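PDB 4M8R: hypothetical protein from Bacteroides caccae, which is of unknown function, but probably combines an N-terminal Ig-like domain with a WD40-like beta-propeller domain. Local coordinates for residues 46-51 and 83-88; 25-30 and 106-111; 160-165 and 180-185. All coordinates share one frame; numbering follows the deposited sequence.

Contact 1 (46-51 and 83-88). With PO4 (phosphate ion), chain C.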
loop_
_atom_site.group_PDB
_atom_site.type_symbol
_atom_site.label_atom_id
_atom_site.label_comp_id
_atom_site.label_asym_id
_atom_site.label_seq_id
_atom_site.Cartn_x
_atom_site.Cartn_y
_atom_site.Cartn_z
ATOM N N PHE A 46 19.434 11.277 18.331
ATOM C CA PHE A 46 19.711 9.873 18.068
ATOM C C PHE A 46 19.602 9.601 16.579
ATOM O O PHE A 46 18.731 10.162 15.913
ATOM C CB PHE A 46 18.659 8.989 18.729
ATOM C CG PHE A 46 18.677 8.999 20.227
ATOM C CD1 PHE A 46 19.856 8.798 20.929
ATOM C CD2 PHE A 46 17.489 9.130 20.935
ATOM C CE1 PHE A 46 19.853 8.765 22.315
ATOM C CE2 PHE A 46 17.482 9.103 22.316
ATOM C CZ PHE A 46 18.665 8.921 23.008
ATOM N N ASP A 47 20.470 8.729 16.070
ATOM C CA ASP A 47 20.268 8.088 14.772
ATOM C C ASP A 47 20.215 6.577 15.003
ATOM O O ASP A 47 21.083 6.019 15.666
ATOM C CB ASP A 47 21.398 8.436 13.791
ATOM C CG ASP A 47 21.221 9.818 13.128
ATOM O OD1 ASP A 47 20.271 10.566 13.462
ATOM O OD2 ASP A 47 22.048 10.161 12.253
ATOM N N PHE A 48 19.194 5.924 14.455
ATOM C CA PHE A 48 18.976 4.489 14.644
ATOM C C PHE A 48 19.262 3.714 13.361
ATOM O O PHE A 48 18.910 4.162 12.270
ATOM C CB PHE A 48 17.522 4.223 15.053
ATOM C CG PHE A 48 17.126 4.854 16.361
ATOM C CD1 PHE A 48 16.797 6.199 16.429
ATOM C CD2 PHE A 48 17.039 4.094 17.511
ATOM C CE1 PHE A 48 16.417 6.777 17.626
ATOM C CE2 PHE A 48 16.664 4.664 18.710
ATOM C CZ PHE A 48 16.357 6.009 18.770
ATOM N N ARG A 49 19.879 2.546 13.507
ATOM C CA ARG A 49 20.071 1.607 12.402
ATOM C C ARG A 49 19.699 0.209 12.875
ATOM O O ARG A 49 20.208 -0.245 13.892
ATOM C CB ARG A 49 21.523 1.615 11.950
ATOM C CG ARG A 49 21.790 0.766 10.711
ATOM C CD ARG A 49 23.237 0.295 10.666
ATOM N NE ARG A 49 23.525 -0.668 11.730
ATOM C CZ ARG A 49 24.731 -1.155 12.006
ATOM N NH1 ARG A 49 25.793 -0.784 11.295
ATOM N NH2 ARG A 49 24.877 -2.017 13.005
ATOM N N TRP A 50 18.813 -0.468 12.151
ATOM C CA TRP A 50 18.378 -1.804 12.555
ATOM C C TRP A 50 18.197 -2.793 11.404
ATOM O O TRP A 50 17.973 -2.407 10.264
ATOM C CB TRP A 50 17.086 -1.721 13.368
ATOM C CG TRP A 50 15.881 -1.270 12.599
ATOM C CD1 TRP A 50 15.098 -2.031 11.793
ATOM C CD2 TRP A 50 15.300 0.038 12.604
ATOM N NE1 TRP A 50 14.073 -1.280 11.280
ATOM C CE2 TRP A 50 14.169 -0.006 11.764
ATOM C CE3 TRP A 50 15.624 1.245 13.238
ATOM C CZ2 TRP A 50 13.357 1.113 11.529
ATOM C CZ3 TRP A 50 14.816 2.363 13.004
ATOM C CH2 TRP A 50 13.696 2.282 12.153
ATOM N N ASP A 51 18.296 -4.077 11.740
ATOM C CA ASP A 51 18.031 -5.182 10.820
ATOM C C ASP A 51 17.007 -6.106 11.466
ATOM O O ASP A 51 17.323 -6.766 12.451
ATOM C CB ASP A 51 19.320 -5.959 10.561
ATOM C CG ASP A 51 20.443 -5.074 10.070
ATOM O OD1 ASP A 51 20.355 -4.611 8.909
ATOM O OD2 ASP A 51 21.404 -4.838 10.839
ATOM N N TYR A 83 11.503 4.002 23.950
ATOM C CA TYR A 83 10.781 2.798 23.552
ATOM C C TYR A 83 10.351 2.912 22.093
ATOM O O TYR A 83 10.588 3.932 21.453
ATOM C CB TYR A 83 9.538 2.612 24.435
ATOM C CG TYR A 83 9.845 2.237 25.867
ATOM C CD1 TYR A 83 10.112 3.211 26.822
ATOM C CD2 TYR A 83 9.859 0.904 26.265
ATOM C CE1 TYR A 83 10.398 2.867 28.134
ATOM C CE2 TYR A 83 10.136 0.551 27.569
ATOM C CZ TYR A 83 10.403 1.535 28.503
ATOM O OH TYR A 83 10.684 1.170 29.804
ATOM N N ARG A 84 9.741 1.846 21.584
ATOM C CA ARG A 84 9.054 1.815 20.281
ATOM C C ARG A 84 9.959 1.718 19.052
ATOM O O ARG A 84 9.477 1.831 17.928
ATOM C CB ARG A 84 8.063 2.982 20.127
ATOM C CG ARG A 84 7.030 3.046 21.241
ATOM C CD ARG A 84 5.960 4.093 20.991
ATOM N NE ARG A 84 4.851 3.926 21.930
ATOM C CZ ARG A 84 4.844 4.345 23.195
ATOM N NH1 ARG A 84 5.884 4.987 23.716
ATOM N NH2 ARG A 84 3.777 4.112 23.954
ATOM N N LYS A 85 11.252 1.484 19.244
ATOM C CA LYS A 85 12.114 1.137 18.120
ATOM C C LYS A 85 12.515 -0.325 18.239
ATOM O O LYS A 85 12.494 -0.887 19.329
ATOM C CB LYS A 85 13.366 2.011 18.083
ATOM C CG LYS A 85 13.143 3.482 18.387
ATOM C CD LYS A 85 12.202 4.150 17.404
ATOM C CE LYS A 85 11.982 5.609 17.787
ATOM N NZ LYS A 85 11.499 5.778 19.188
ATOM N N PRO A 86 12.871 -0.954 17.115
ATOM C CA PRO A 86 13.486 -2.286 17.188
ATOM C C PRO A 86 14.891 -2.223 17.762
ATOM O O PRO A 86 15.419 -1.125 17.995
ATOM C CB PRO A 86 13.531 -2.750 15.729
ATOM C CG PRO A 86 13.390 -1.513 14.920
ATOM C CD PRO A 86 12.582 -0.547 15.730
ATOM N N GLU A 87 15.484 -3.392 18.002
ATOM C CA GLU A 87 16.871 -3.450 18.443
ATOM C C GLU A 87 17.730 -2.695 17.445
ATOM O O GLU A 87 17.720 -3.010 16.264
ATOM C CB GLU A 87 17.356 -4.887 18.568
ATOM C CG GLU A 87 18.843 -5.001 18.873
ATOM C CD GLU A 87 19.270 -6.424 19.143
ATOM O OE1 GLU A 87 18.626 -7.085 19.983
ATOM O OE2 GLU A 87 20.260 -6.876 18.532
ATOM N N SER A 88 18.475 -1.707 17.927
ATOM C CA SER A 88 19.150 -0.763 17.048
ATOM C C SER A 88 20.546 -0.402 17.508
ATOM O O SER A 88 20.811 -0.294 18.705
ATOM C CB SER A 88 18.346 0.532 16.978
ATOM O OG SER A 88 17.100 0.324 16.352
HETATM P P PO4 C . 28.614 -2.359 13.368
HETATM O O1 PO4 C . 28.713 -1.256 14.406
HETATM O O2 PO4 C . 27.519 -3.325 13.740
HETATM O O3 PO4 C . 28.301 -1.763 12.027
HETATM O O4 PO4 C . 29.940 -3.062 13.256
HETATM O O HOH W 1 19.588 -4.091 14.454
#

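Contact 2 (25-30 and 106-111)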
loop_
_atom_site.group_PDB
_atom_site.type_symbol
_atom_site.label_atom_id
_atom_site.label_comp_id
_atom_site.label_asym_id
_atom_site.label_seq_id
_atom_site.Cartn_x
_atom_site.Cartn_y
_atom_site.Cartn_z
ATOM N N VAL A 25 22.064 -1.301 26.117
ATOM C CA VAL A 25 21.215 -0.586 27.062
ATOM C C VAL A 25 19.754 -0.885 26.747
ATOM O O VAL A 25 19.441 -1.338 25.654
ATOM C CB VAL A 25 21.480 0.936 27.027
ATOM C CG1 VAL A 25 22.909 1.231 27.446
ATOM C CG2 VAL A 25 21.215 1.520 25.646
ATOM N N LYS A 26 18.868 -0.650 27.707
ATOM C CA LYS A 26 17.448 -0.966 27.535
ATOM C C LYS A 26 16.607 0.296 27.358
ATOM O O LYS A 26 16.928 1.342 27.916
ATOM C CB LYS A 26 16.932 -1.765 28.733
ATOM C CG LYS A 26 17.451 -3.196 28.782
ATOM C CD LYS A 26 17.123 -3.883 30.103
ATOM C CE LYS A 26 17.982 -3.352 31.244
ATOM N NZ LYS A 26 18.048 -4.299 32.394
ATOM N N PRO A 27 15.522 0.202 26.577
ATOM C CA PRO A 27 14.550 1.280 26.553
ATOM C C PRO A 27 14.108 1.654 27.960
ATOM O O PRO A 27 13.791 0.771 28.753
ATOM C CB PRO A 27 13.384 0.676 25.770
ATOM C CG PRO A 27 14.029 -0.283 24.845
ATOM C CD PRO A 27 15.206 -0.846 25.594
ATOM N N GLY A 28 14.097 2.950 28.265
ATOM C CA GLY A 28 13.764 3.434 29.606
ATOM C C GLY A 28 14.973 3.717 30.490
ATOM O O GLY A 28 14.843 4.419 31.491
ATOM N N ASP A 29 16.131 3.150 30.143
ATOM C CA ASP A 29 17.373 3.379 30.887
ATOM C C ASP A 29 17.856 4.807 30.730
ATOM O O ASP A 29 17.533 5.483 29.747
ATOM C CB ASP A 29 18.505 2.459 30.391
ATOM C CG ASP A 29 18.401 1.043 30.916
ATOM O OD1 ASP A 29 17.497 0.756 31.734
ATOM O OD2 ASP A 29 19.261 0.217 30.524
ATOM N N ILE A 30 18.646 5.243 31.704
ATOM C CA ILE A 30 19.351 6.511 31.636
ATOM C C ILE A 30 20.756 6.285 31.091
ATOM O O ILE A 30 21.503 5.464 31.618
ATOM C CB ILE A 30 19.485 7.145 33.034
ATOM C CG1 ILE A 30 18.108 7.411 33.654
ATOM C CG2 ILE A 30 20.295 8.433 32.965
ATOM C CD1 ILE A 30 17.256 8.388 32.873
ATOM N N VAL A 106 25.601 3.182 21.144
ATOM C CA VAL A 106 25.134 2.129 22.027
ATOM C C VAL A 106 24.272 1.172 21.241
ATOM O O VAL A 106 23.792 1.503 20.161
ATOM C CB VAL A 106 24.322 2.673 23.221
ATOM C CG1 VAL A 106 25.197 3.539 24.109
ATOM C CG2 VAL A 106 23.101 3.456 22.756
ATOM N N LEU A 107 24.107 -0.031 21.776
ATOM C CA LEU A 107 23.175 -0.997 21.225
ATOM C C LEU A 107 21.933 -0.950 22.102
ATOM O O LEU A 107 22.003 -1.213 23.306
ATOM C CB LEU A 107 23.794 -2.392 21.220
ATOM C CG LEU A 107 22.946 -3.530 20.640
ATOM C CD1 LEU A 107 22.505 -3.227 19.217
ATOM C CD2 LEU A 107 23.725 -4.836 20.681
ATOM N N LEU A 108 20.805 -0.584 21.504
ATOM C CA LEU A 108 19.551 -0.430 22.238
ATOM C C LEU A 108 18.684 -1.659 22.018
ATOM O O LEU A 108 18.347 -1.986 20.882
ATOM C CB LEU A 108 18.812 0.824 21.758
ATOM C CG LEU A 108 17.503 1.184 22.463
ATOM C CD1 LEU A 108 17.728 1.460 23.941
ATOM C CD2 LEU A 108 16.873 2.386 21.787
ATOM N N ALA A 109 18.318 -2.334 23.101
ATOM C CA ALA A 109 17.499 -3.540 23.009
ATOM C C ALA A 109 16.118 -3.197 22.467
ATOM O O ALA A 109 15.688 -2.053 22.545
ATOM C CB ALA A 109 17.382 -4.209 24.369
ATOM N N ASP A 110 15.431 -4.197 21.924
ATOM C CA ASP A 110 14.130 -4.001 21.304
ATOM C C ASP A 110 13.164 -3.292 22.256
ATOM O O ASP A 110 13.036 -3.672 23.413
ATOM C CB ASP A 110 13.536 -5.342 20.856
ATOM C CG ASP A 110 12.222 -5.175 20.098
ATOM O OD1 ASP A 110 11.170 -5.027 20.748
ATOM O OD2 ASP A 110 12.232 -5.185 18.856
ATOM N N GLY A 111 12.496 -2.258 21.756
ATOM C CA GLY A 111 11.483 -1.545 22.531
ATOM C C GLY A 111 10.113 -1.545 21.875
ATOM O O GLY A 111 9.267 -0.716 22.200
#

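Contact 3 (160-165 and 180-185)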
loop_
_atom_site.group_PDB
_atom_site.type_symbol
_atom_site.label_atom_id
_atom_site.label_comp_id
_atom_site.label_asym_id
_atom_site.label_seq_id
_atom_site.Cartn_x
_atom_site.Cartn_y
_atom_site.Cartn_z
ATOM N N LYS A 160 -2.115 1.134 18.060
ATOM C CA LYS A 160 -0.646 1.058 17.965
ATOM C C LYS A 160 0.121 2.044 18.835
ATOM O O LYS A 160 1.343 2.003 18.849
ATOM C CB LYS A 160 -0.161 1.154 16.515
ATOM C CG LYS A 160 -0.774 0.118 15.590
ATOM C CD LYS A 160 -0.243 0.277 14.180
ATOM C CE LYS A 160 -0.830 -0.771 13.254
ATOM N NZ LYS A 160 -0.408 -0.524 11.848
ATOM N N THR A 161 -0.564 2.913 19.566
ATOM C CA THR A 161 0.119 3.879 20.427
ATOM C C THR A 161 0.571 3.292 21.758
ATOM O O THR A 161 1.423 3.871 22.426
ATOM C CB THR A 161 -0.767 5.103 20.711
ATOM O OG1 THR A 161 -1.997 4.682 21.311
ATOM C CG2 THR A 161 -1.050 5.846 19.423
ATOM N N TYR A 162 0.012 2.144 22.128
ATOM C CA TYR A 162 0.293 1.485 23.416
ATOM C C TYR A 162 0.165 2.471 24.572
ATOM O O TYR A 162 1.103 2.686 25.345
ATOM C CB TYR A 162 1.662 0.776 23.421
ATOM C CG TYR A 162 1.795 -0.270 24.517
ATOM C CD1 TYR A 162 0.920 -1.352 24.587
ATOM C CD2 TYR A 162 2.808 -0.191 25.469
ATOM C CE1 TYR A 162 1.036 -2.313 25.579
ATOM C CE2 TYR A 162 2.934 -1.150 26.468
ATOM C CZ TYR A 162 2.044 -2.208 26.518
ATOM O OH TYR A 162 2.163 -3.164 27.502
ATOM N N GLY A 163 -1.023 3.060 24.659
ATOM C CA GLY A 163 -1.384 3.953 25.743
ATOM C C GLY A 163 -2.809 4.434 25.555
ATOM O O GLY A 163 -3.471 4.049 24.585
ATOM N N LEU A 164 -3.277 5.281 26.469
ATOM C CA LEU A 164 -4.671 5.718 26.474
ATOM C C LEU A 164 -4.796 7.223 26.410
ATOM O O LEU A 164 -4.066 7.944 27.086
ATOM C CB LEU A 164 -5.379 5.222 27.730
ATOM C CG LEU A 164 -5.396 3.711 27.941
ATOM C CD1 LEU A 164 -5.954 3.368 29.315
ATOM C CD2 LEU A 164 -6.194 3.019 26.849
ATOM N N CYS A 165 -5.733 7.685 25.588
ATOM C CA CYS A 165 -6.088 9.092 25.522
ATOM C C CYS A 165 -7.375 9.310 26.309
ATOM O O CYS A 165 -8.223 8.426 26.379
ATOM C CB CYS A 165 -6.275 9.529 24.068
ATOM S SG CYS A 165 -4.778 9.383 23.055
ATOM N N ASP A 180 1.080 6.923 28.661
ATOM C CA ASP A 180 1.969 5.997 27.957
ATOM C C ASP A 180 2.166 4.740 28.795
ATOM O O ASP A 180 2.675 4.818 29.908
ATOM C CB ASP A 180 3.319 6.683 27.696
ATOM C CG ASP A 180 4.274 5.838 26.853
ATOM O OD1 ASP A 180 4.212 4.591 26.908
ATOM O OD2 ASP A 180 5.104 6.432 26.129
ATOM N N PHE A 181 1.762 3.587 28.269
ATOM C CA PHE A 181 1.897 2.325 29.009
ATOM C C PHE A 181 3.349 1.930 29.286
ATOM O O PHE A 181 3.625 1.310 30.305
ATOM C CB PHE A 181 1.209 1.155 28.281
ATOM C CG PHE A 181 -0.304 1.163 28.357
ATOM C CD1 PHE A 181 -0.982 1.636 29.473
ATOM C CD2 PHE A 181 -1.046 0.628 27.313
ATOM C CE1 PHE A 181 -2.366 1.613 29.520
ATOM C CE2 PHE A 181 -2.429 0.596 27.363
ATOM C CZ PHE A 181 -3.089 1.088 28.468
ATOM N N CYS A 182 4.266 2.280 28.386
ATOM C CA CYS A 182 5.690 1.964 28.566
ATOM C C CYS A 182 6.290 2.589 29.826
ATOM O O CYS A 182 7.050 1.943 30.531
ATOM C CB CYS A 182 6.514 2.436 27.367
ATOM S SG CYS A 182 6.092 1.676 25.787
ATOM N N THR A 183 5.951 3.851 30.088
ATOM C CA THR A 183 6.558 4.620 31.179
ATOM C C THR A 183 5.607 4.974 32.310
ATOM O O THR A 183 6.052 5.322 33.395
ATOM C CB THR A 183 7.128 5.946 30.651
ATOM O OG1 THR A 183 6.091 6.687 29.991
ATOM C CG2 THR A 183 8.267 5.681 29.672
ATOM N N GLY A 184 4.302 4.902 32.064
ATOM C CA GLY A 184 3.312 5.362 33.039
ATOM C C GLY A 184 3.243 6.879 33.151
ATOM O O GLY A 184 2.605 7.407 34.062
ATOM N N GLU A 185 3.874 7.579 32.209
ATOM C CA GLU A 185 3.911 9.038 32.214
ATOM C C GLU A 185 2.777 9.640 31.388
ATOM O O GLU A 185 2.287 9.028 30.433
ATOM C CB GLU A 185 5.252 9.543 31.682
ATOM C CG GLU A 185 6.385 9.467 32.694
ATOM C CD GLU A 185 7.727 9.875 32.110
ATOM O OE1 GLU A 185 7.824 10.047 30.875
ATOM O OE2 GLU A 185 8.692 10.015 32.892
#

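Contact 1 (46-51 and 83-88)
Trp50 lays one face of its indole on Pro86, and the side chain can be traced outward atom by atom. Its CB starts 3.2 Å from the carbonyl O of Glu87. A chi1 of 68° then sets CG between the backbone N and the carbonyl carbon, which carries the indole over the proline. CG and CD2 each lie 3.4 Å from Pro86 CG, and CD1, CE2 and NE1 ring the same carbon only slightly farther off. This is a CH-pi contact by direct measurement: Pro86 CG stands 3.3 Å from the centroid of the five-membered ring and 9° off its normal. On the benzo side, CE3 comes within 3.6 Å of Ser88 OG, an oblique approach. That hydroxyl is bonded within its own segment, donating to Pro86 O over 2.8 Å from above the carbonyl plane. The setting is the Ig-like domain, where strand 43-50 runs between strands 60-72 and 88-96; residues 83-87 form the end of the loop that enters strand 88-96 at Ser88. Arg49 pairs through its backbone with Arg89, and past the last rung a water bridges Asp51 N and Glu87 O. Deeper in, Phe48 takes Lys85 CG over one ring face, 28° off the normal, while Ser88 CB sits at the ring edge. The lysine chain, bent at chi2 and chi4, curls back until NZ donates to Tyr83 O. Arg49 turns away from the loop, toward a phosphate ion, probably from the crystallisation liquor. Its NH1 donates to phosphate O3 at 2.8 Å and its NH2 to phosphate O2 at 3.0 Å, both almost straight and at the guanidinium edge. Arg213 of the second subunit binds the same ion, and Pro240 O of that subunit also accepts from Arg49 NH1.

Contact 2 (25-30 and 106-111)
Val25 is bracketed by Leu107 and Ala109 through two nearly straight backbone hydrogen bonds. Its N donates to Leu107 O (2.8 Å, 166° at the hydrogen), and its O accepts from Ala109 N (3.0 Å, 172°). Because both polar groups of one residue reach the neighbours of Leu108, the pair Val25-Leu108 is a parallel bridge, and their side chains leave the sheet on the same face. Val25 also has more of its surface buried by the opposite segment than any other residue here. Its CG2 branch does the work, lying 4.0 Å from Val106 CG2 and 3.9 Å from Leu108 CD1. Leu108 reaches across because its CG is anti to the backbone N (chi1 -177°), which brings CD1 against Val25 O and Pro27 N; the side chains of Val25 and Leu108 meet at about a right angle. Pro27, the second main contributor, continues the line beyond the bridge. Its CD stands 3.8 Å from Leu108 CD1, and the same carbon is 3.3 Å from Ala109 O. Pro27 CG rests 3.7 Å from Gly111 CA, on the side where a CB would clash with it. The proline is placed by a type II turn from Lys26 to Asp29, closed by the bond from Asp29 N to Lys26 O, with Gly28 at positive phi. A second tie crosses the same turn: Lys26 N donates to Asp29 OD2 at 3.0 Å, meeting the oxygen from above the carboxylate plane. Met81 and Val90 pack on Leu108 from elsewhere in the domain. Within this chain strand 24-25 is an outermost strand of the sheet, parallel to strand 99-108, whereas the earlier strand 16-18 runs antiparallel to strand 30-36 at the far end; this division resembles the A and A' strands of an Ig-like fold, with A' lying parallel to the last strand, G.

Contact 3 (160-165 and 180-185)
Gly163 is almost fully extended (phi -179°, psi -179°) and sets its CA over the face of the Phe181 ring, 3.9 Å from the centroid, so that a backbone carbon serves as the CH-pi partner. Beside it, the edge of Phe181 points toward the face of Tyr162; the centroids are 5.2 Å apart and the planes meet at 75°, a T-shaped pair. The CB of Phe181 lies over that same tyrosine ring, only 3.4 Å from Tyr162 CE2. Cys182 approaches Tyr162 differently, with SG at the ring edge and 3.8 Å from CD2. The far end of the phenylalanine reaches Leu164, whose CG is 3.5 Å from Phe181 CZ. Backbone pairing fixes these positions: Phe181 N donates to Tyr162 O at 3.1 Å, and Gly163 and Asp180 form an antiparallel, non-hydrogen-bonded pair. The pairing lies where strand 163-170 begins and strand 173-180 ends, in a four-stranded antiparallel sheet (153-156, 163-170, 173-180, 186-188) consistent with one blade of a WD40-like propeller. Segment 180-185 is the tight turn leading into strand 186-188, one of the two outer strands of this sheet within the chain. Asp180 organises its start. Its OD1 accepts from Cys182 N at 2.7 Å, making an Asx turn, while its carbonyl O takes Gly184 N at 2.7 Å. Further on, Thr183 OG1 accepts from Glu185 N in an ST turn. Outside the two segments, Tyr120 stacks on the Phe181 ring, and Trp144 meets it at an inclined angle while its NE1 donates to Phe181 O.

Overall arrangement
Contacts 1 and 2 belong to the N-terminal Ig-like domain and reach the same sheet, their centres 9 Å apart; along the chain, contact 1 is nested inside the loop closed by contact 2. Backbone pairing joins them, since Arg84 N and Lys85 O both probably bond to Gly111. Contact 3 follows later, in the propeller-like domain, with its centre about 19 Å from contact 1 and 18 Å from contact 2. Tyr83 and Arg84, in the loop before strand 88-96, tie the Ig-like part to the propeller-like part: Arg84 NH1 forms a salt bridge with Asp180 OD2, its NH2 probably bonds to Thr161 O, and Tyr83 packs on Cys182. Contact 2 stops about 5 Å short of contact 3 at the nearest atoms.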